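Local coordinates for protein fasciclin-1 (Drosophila melanogaster, PDB 1O70) that acts as a neural cell adhesion molecule, here represented by its third and fourth extracellular FAS1 domains, at residues T160-L165 / D173-G178; D185-T190 / F194-P199. All coordinates share one frame; numbering follows the deposited sequence.

Contact 1: residues T160-L165 / D173-G178. With SO4 (sulfate ion), chain E.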
loop_
_atom_site.group_PDB
_atom_site.type_symbol
_atom_site.label_atom_id
_atom_site.label_comp_id
_atom_site.label_asym_id
_atom_site.label_seq_id
_atom_site.Cartn_x
_atom_site.Cartn_y
_atom_site.Cartn_z
ATOM N N THR A 160 -0.760 4.680 -11.205
ATOM C CA THR A 160 0.419 3.929 -11.604
ATOM C C THR A 160 1.397 4.067 -10.438
ATOM O O THR A 160 1.157 4.838 -9.500
ATOM C CB THR A 160 1.096 4.548 -12.838
ATOM O OG1 THR A 160 1.552 5.868 -12.513
ATOM C CG2 THR A 160 0.130 4.634 -13.998
ATOM N N VAL A 161 2.492 3.323 -10.496
ATOM C CA VAL A 161 3.518 3.408 -9.471
ATOM C C VAL A 161 3.857 4.889 -9.246
ATOM O O VAL A 161 3.870 5.370 -8.111
ATOM C CB VAL A 161 4.781 2.648 -9.926
ATOM C CG1 VAL A 161 5.935 2.928 -8.981
ATOM C CG2 VAL A 161 4.491 1.165 -9.995
ATOM N N LEU A 162 4.116 5.606 -10.336
ATOM C CA LEU A 162 4.433 7.039 -10.261
ATOM C C LEU A 162 3.295 7.837 -9.628
ATOM O O LEU A 162 3.529 8.702 -8.785
ATOM C CB LEU A 162 4.707 7.612 -11.661
ATOM C CG LEU A 162 4.907 9.133 -11.705
ATOM C CD1 LEU A 162 6.198 9.491 -10.962
ATOM C CD2 LEU A 162 4.982 9.638 -13.152
ATOM N N GLY A 163 2.067 7.541 -10.048
ATOM C CA GLY A 163 0.918 8.254 -9.525
ATOM C C GLY A 163 0.836 8.115 -8.025
ATOM O O GLY A 163 0.480 9.059 -7.314
ATOM N N LYS A 164 1.184 6.922 -7.552
ATOM C CA LYS A 164 1.168 6.596 -6.137
ATOM C C LYS A 164 2.272 7.354 -5.421
ATOM O O LYS A 164 2.035 7.983 -4.389
ATOM C CB LYS A 164 1.388 5.096 -5.953
ATOM C CG LYS A 164 0.443 4.429 -4.972
ATOM C CD LYS A 164 0.492 5.053 -3.600
ATOM C CE LYS A 164 -0.615 4.515 -2.713
ATOM N NZ LYS A 164 -1.954 4.897 -3.211
ATOM N N LEU A 165 3.480 7.288 -5.972
ATOM C CA LEU A 165 4.631 7.970 -5.383
ATOM C C LEU A 165 4.433 9.454 -5.146
ATOM O O LEU A 165 4.969 10.001 -4.187
ATOM C CB LEU A 165 5.875 7.792 -6.249
ATOM C CG LEU A 165 6.635 6.466 -6.226
ATOM C CD1 LEU A 165 7.655 6.508 -7.349
ATOM C CD2 LEU A 165 7.311 6.254 -4.869
ATOM N N ASP A 173 9.975 11.200 0.355
ATOM C CA ASP A 173 11.424 11.257 0.176
ATOM C C ASP A 173 11.866 10.475 -1.054
ATOM O O ASP A 173 12.568 10.997 -1.926
ATOM C CB ASP A 173 12.149 10.723 1.417
ATOM C CG ASP A 173 12.188 11.731 2.548
ATOM O OD1 ASP A 173 11.813 12.886 2.326
ATOM O OD2 ASP A 173 12.595 11.379 3.668
ATOM N N THR A 174 11.455 9.216 -1.127
ATOM C CA THR A 174 11.818 8.405 -2.271
ATOM C C THR A 174 11.295 9.042 -3.563
ATOM O O THR A 174 11.969 9.001 -4.592
ATOM C CB THR A 174 11.287 6.958 -2.139
ATOM O OG1 THR A 174 12.027 6.273 -1.125
ATOM C CG2 THR A 174 11.442 6.204 -3.451
ATOM N N TYR A 175 10.119 9.662 -3.512
ATOM C CA TYR A 175 9.565 10.284 -4.711
ATOM C C TYR A 175 10.385 11.503 -5.105
ATOM O O TYR A 175 10.640 11.745 -6.286
ATOM C CB TYR A 175 8.105 10.689 -4.487
ATOM C CG TYR A 175 7.562 11.640 -5.533
ATOM C CD1 TYR A 175 7.470 11.267 -6.876
ATOM C CD2 TYR A 175 7.149 12.923 -5.175
ATOM C CE1 TYR A 175 6.977 12.155 -7.835
ATOM C CE2 TYR A 175 6.658 13.818 -6.116
ATOM C CZ TYR A 175 6.573 13.434 -7.441
ATOM O OH TYR A 175 6.082 14.332 -8.358
ATOM N N LYS A 176 10.803 12.271 -4.110
ATOM C CA LYS A 176 11.599 13.456 -4.377
ATOM C C LYS A 176 12.991 13.102 -4.910
ATOM O O LYS A 176 13.488 13.735 -5.842
ATOM C CB LYS A 176 11.727 14.298 -3.112
ATOM C CG LYS A 176 12.638 15.485 -3.293
ATOM C CD LYS A 176 12.246 16.612 -2.364
ATOM C CE LYS A 176 12.498 16.266 -0.913
ATOM N NZ LYS A 176 12.192 17.448 -0.055
ATOM N N MET A 177 13.606 12.080 -4.327
ATOM C CA MET A 177 14.933 11.654 -4.742
ATOM C C MET A 177 14.955 11.182 -6.194
ATOM O O MET A 177 15.957 11.343 -6.887
ATOM C CB MET A 177 15.424 10.529 -3.830
ATOM C CG MET A 177 16.893 10.221 -3.955
ATOM S SD MET A 177 17.386 9.029 -2.680
ATOM C CE MET A 177 18.234 7.852 -3.617
ATOM N N GLY A 178 13.846 10.604 -6.646
ATOM C CA GLY A 178 13.754 10.110 -8.009
ATOM C C GLY A 178 13.552 11.205 -9.034
ATOM O O GLY A 178 13.451 10.944 -10.231
HETATM S S SO4 E . 14.174 15.558 2.781
HETATM O O1 SO4 E . 13.858 16.978 2.500
HETATM O O2 SO4 E . 13.870 14.741 1.589
HETATM O O3 SO4 E . 15.610 15.431 3.118
HETATM O O4 SO4 E . 13.354 15.088 3.919
#
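Leu165 and Tyr175 form the close-packed heart of this contact between two successive helices of the fourth FAS1 domain; the axes of 161-165 and 173-177 approach to 10.3 Å at 116°. Leu165 CB lies 3.9 Å from Tyr175 CD1, and the Leu165 carbonyl rests against the base of the tyrosine, near CB and CG. Tyr175 reaches across because its CG points opposite the backbone N (chi1 165°), and Leu162 CD1 arrives at the ring edge, 4.2 Å from Tyr175 CE1. Leucines suit these places, offering flexible apolar branches to a broad ring. Thr174 adds its methyl, CG2, 4.4 Å from Leu165 CD2, while its hydroxyl bonds to Trp204.

The solvent side is looser and polar. Lys176 bends at chi3 (68°), and its NZ donates to O1 of a sulfate, probably from the crystallisation liquor, at 3.1 Å; Asp173 OD1 stands 2.9 Å from sulfate O2. An alanine in place of Asp173 is likely to leave a gap beside sulfate O2, with Lys176 still the ion's bonded partner.

Among the neighbouring elements, Leu165 and Thr174 both touch Tyr196 of strand 193-199, Val161 and Lys164 lean on strand 284-295, and Met177 packs against helix 224-232.

Contact 2: residues D185-T190 / F194-P199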
loop_
_atom_site.group_PDB
_atom_site.type_symbol
_atom_site.label_atom_id
_atom_site.label_comp_id
_atom_site.label_asym_id
_atom_site.label_seq_id
_atom_site.Cartn_x
_atom_site.Cartn_y
_atom_site.Cartn_z
ATOM N N ASP A 185 10.173 9.409 -14.186
ATOM C CA ASP A 185 9.517 9.454 -15.487
ATOM C C ASP A 185 9.039 8.092 -15.970
ATOM O O ASP A 185 7.863 7.903 -16.296
ATOM C CB ASP A 185 10.458 10.080 -16.519
ATOM C CG ASP A 185 10.747 11.542 -16.227
ATOM O OD1 ASP A 185 10.484 11.982 -15.085
ATOM O OD2 ASP A 185 11.241 12.252 -17.128
ATOM N N GLN A 186 9.955 7.138 -15.998
ATOM C CA GLN A 186 9.651 5.790 -16.461
ATOM C C GLN A 186 8.518 5.082 -15.716
ATOM O O GLN A 186 7.835 4.238 -16.291
ATOM C CB GLN A 186 10.914 4.931 -16.372
ATOM C CG GLN A 186 11.390 4.730 -14.948
ATOM C CD GLN A 186 12.598 3.841 -14.875
ATOM O OE1 GLN A 186 12.648 2.793 -15.526
ATOM N NE2 GLN A 186 13.579 4.237 -14.067
ATOM N N LEU A 187 8.330 5.415 -14.441
ATOM C CA LEU A 187 7.313 4.773 -13.607
ATOM C C LEU A 187 5.873 5.052 -14.008
ATOM O O LEU A 187 4.931 4.605 -13.347
ATOM C CB LEU A 187 7.527 5.170 -12.150
ATOM C CG LEU A 187 8.935 4.851 -11.653
ATOM C CD1 LEU A 187 9.087 5.370 -10.246
ATOM C CD2 LEU A 187 9.185 3.358 -11.722
ATOM N N ASN A 188 5.700 5.788 -15.095
ATOM C CA ASN A 188 4.366 6.106 -15.572
ATOM C C ASN A 188 4.009 5.149 -16.709
ATOM O O ASN A 188 2.836 4.952 -17.021
ATOM C CB ASN A 188 4.326 7.552 -16.060
ATOM C CG ASN A 188 2.933 8.138 -16.011
ATOM O OD1 ASN A 188 2.155 7.832 -15.098
ATOM N ND2 ASN A 188 2.610 8.998 -16.974
ATOM N N ASN A 189 5.036 4.546 -17.306
ATOM C CA ASN A 189 4.867 3.618 -18.417
ATOM C C ASN A 189 3.924 2.470 -18.069
ATOM O O ASN A 189 4.060 1.835 -17.026
ATOM C CB ASN A 189 6.225 3.062 -18.851
ATOM C CG ASN A 189 6.146 2.285 -20.153
ATOM O OD1 ASN A 189 5.597 1.185 -20.210
ATOM N ND2 ASN A 189 6.693 2.861 -21.210
ATOM N N THR A 190 2.968 2.202 -18.953
ATOM C CA THR A 190 2.005 1.131 -18.728
ATOM C C THR A 190 2.327 -0.133 -19.519
ATOM O O THR A 190 1.610 -1.125 -19.427
ATOM C CB THR A 190 0.584 1.581 -19.101
ATOM O OG1 THR A 190 0.570 2.012 -20.464
ATOM C CG2 THR A 190 0.132 2.718 -18.214
ATOM N N PHE A 194 6.339 -2.820 -12.957
ATOM C CA PHE A 194 7.349 -2.520 -11.964
ATOM C C PHE A 194 7.043 -3.029 -10.573
ATOM O O PHE A 194 5.894 -3.047 -10.131
ATOM C CB PHE A 194 7.576 -1.017 -11.842
ATOM C CG PHE A 194 7.810 -0.317 -13.132
ATOM C CD1 PHE A 194 6.736 0.088 -13.915
ATOM C CD2 PHE A 194 9.099 -0.001 -13.541
ATOM C CE1 PHE A 194 6.935 0.820 -15.082
ATOM C CE2 PHE A 194 9.311 0.729 -14.707
ATOM C CZ PHE A 194 8.223 1.139 -15.483
ATOM N N THR A 195 8.100 -3.438 -9.885
ATOM C CA THR A 195 8.006 -3.889 -8.505
ATOM C C THR A 195 9.015 -2.984 -7.806
ATOM O O THR A 195 10.216 -3.267 -7.784
ATOM C CB THR A 195 8.409 -5.353 -8.364
ATOM O OG1 THR A 195 7.461 -6.168 -9.061
ATOM C CG2 THR A 195 8.425 -5.758 -6.914
ATOM N N TYR A 196 8.518 -1.880 -7.254
ATOM C CA TYR A 196 9.364 -0.890 -6.598
ATOM C C TYR A 196 9.402 -1.047 -5.077
ATOM O O TYR A 196 8.373 -0.934 -4.402
ATOM C CB TYR A 196 8.864 0.516 -6.972
ATOM C CG TYR A 196 9.868 1.651 -6.823
ATOM C CD1 TYR A 196 9.472 2.975 -7.025
ATOM C CD2 TYR A 196 11.198 1.413 -6.464
ATOM C CE1 TYR A 196 10.359 4.037 -6.868
ATOM C CE2 TYR A 196 12.102 2.469 -6.308
ATOM C CZ TYR A 196 11.676 3.782 -6.506
ATOM O OH TYR A 196 12.554 4.830 -6.309
ATOM N N PHE A 197 10.593 -1.327 -4.551
ATOM C CA PHE A 197 10.777 -1.459 -3.116
ATOM C C PHE A 197 11.098 -0.052 -2.659
ATOM O O PHE A 197 12.234 0.409 -2.776
ATOM C CB PHE A 197 11.928 -2.409 -2.779
ATOM C CG PHE A 197 11.691 -3.815 -3.218
ATOM C CD1 PHE A 197 11.945 -4.185 -4.532
ATOM C CD2 PHE A 197 11.132 -4.748 -2.346
ATOM C CE1 PHE A 197 11.646 -5.462 -4.986
ATOM C CE2 PHE A 197 10.825 -6.036 -2.784
ATOM C CZ PHE A 197 11.079 -6.394 -4.111
ATOM N N VAL A 198 10.073 0.624 -2.150
ATOM C CA VAL A 198 10.182 2.009 -1.718
ATOM C C VAL A 198 10.459 2.272 -0.244
ATOM O O VAL A 198 9.635 1.970 0.614
ATOM C CB VAL A 198 8.903 2.784 -2.053
ATOM C CG1 VAL A 198 9.043 4.209 -1.594
ATOM C CG2 VAL A 198 8.624 2.716 -3.542
ATOM N N PRO A 199 11.629 2.844 0.072
ATOM C CA PRO A 199 11.911 3.127 1.483
ATOM C C PRO A 199 10.959 4.253 1.935
ATOM O O PRO A 199 10.755 5.225 1.209
ATOM C CB PRO A 199 13.370 3.581 1.458
ATOM C CG PRO A 199 13.942 2.841 0.262
ATOM C CD PRO A 199 12.840 3.007 -0.754
#
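Phe194, near the start of strand 193-199, pushes its ring into the turn made by residues 185-190, and the turn meets it on several sides. Leu187 CD2 sits over one face in a CH-pi contact, 4.1 Å from the Phe194 ring centroid and 22° off the normal. At the edge, in the ring plane, the carbonyl oxygen of Asn189 lies 3.6 Å from Phe194 CE1, suiting the slightly positive rim of an aromatic ring. Gln186 approaches with its amide plane perpendicular to the ring, OE1 being 4.0 Å from Phe194 CE2; its NE2 donates to Phe183 O. A first torsion of -50°, with CG anti to the carbonyl carbon, places the phenylalanine ring in this setting.

Thr195 faces elsewhere, its hydroxyl taking a bond from Tyr242 N. At Tyr196 the strand returns to the turn: CG is anti to the backbone N (chi1 -159°), and Tyr196 CE1 comes within 3.8 Å of Leu187 CD1, the two side chains crossing at about a right angle. Leu187 thus divides its fork, one methyl to each aromatic residue, a task for which a branched apolar side chain is well shaped. Phe197 meets His301 instead. Val198 CG2 then covers a face of the Tyr196 ring, 3.6 Å above its plane, and Pro199 ends the segment against Ile303 of strand 298-303.

Since the side chains join by dispersion and weak aromatic polarisation, the fit depends on shape. Several of the turn's peptide groups find partners nearby: Asn297 ND2 donates to the carbonyls of Leu187 and Asn189, and Asn189 N bonds to Gln186 O. Such a combination packs an irregular loop of the fourth FAS1 domain against Phe194 and Tyr196 of the strand while these backbone groups remain hydrogen-bonded.

Overall arrangement
Both contacts belong to the fourth FAS1 domain and lie side by side, their centres 8 Å apart. Contact 2 is buried, joining a loop to a strand within the domain's sheet; contact 1, formed earlier in the chain, joins two helices and is only partly buried, its far flank bearing charged groups and a sulfate. In each, leucines pack against aromatic rings and a backbone carbonyl lies near a ring; contact 2 adds a CH-pi contact over a ring face and a side-chain amide. They share a seam: Leu165 and Leu187 both touch Tyr196, and probable hydrogen bonds join Thr174 OG1 to Pro199 O (2.9 Å) and Leu162 N to Leu187 O, tying helix 161-167 to the loop.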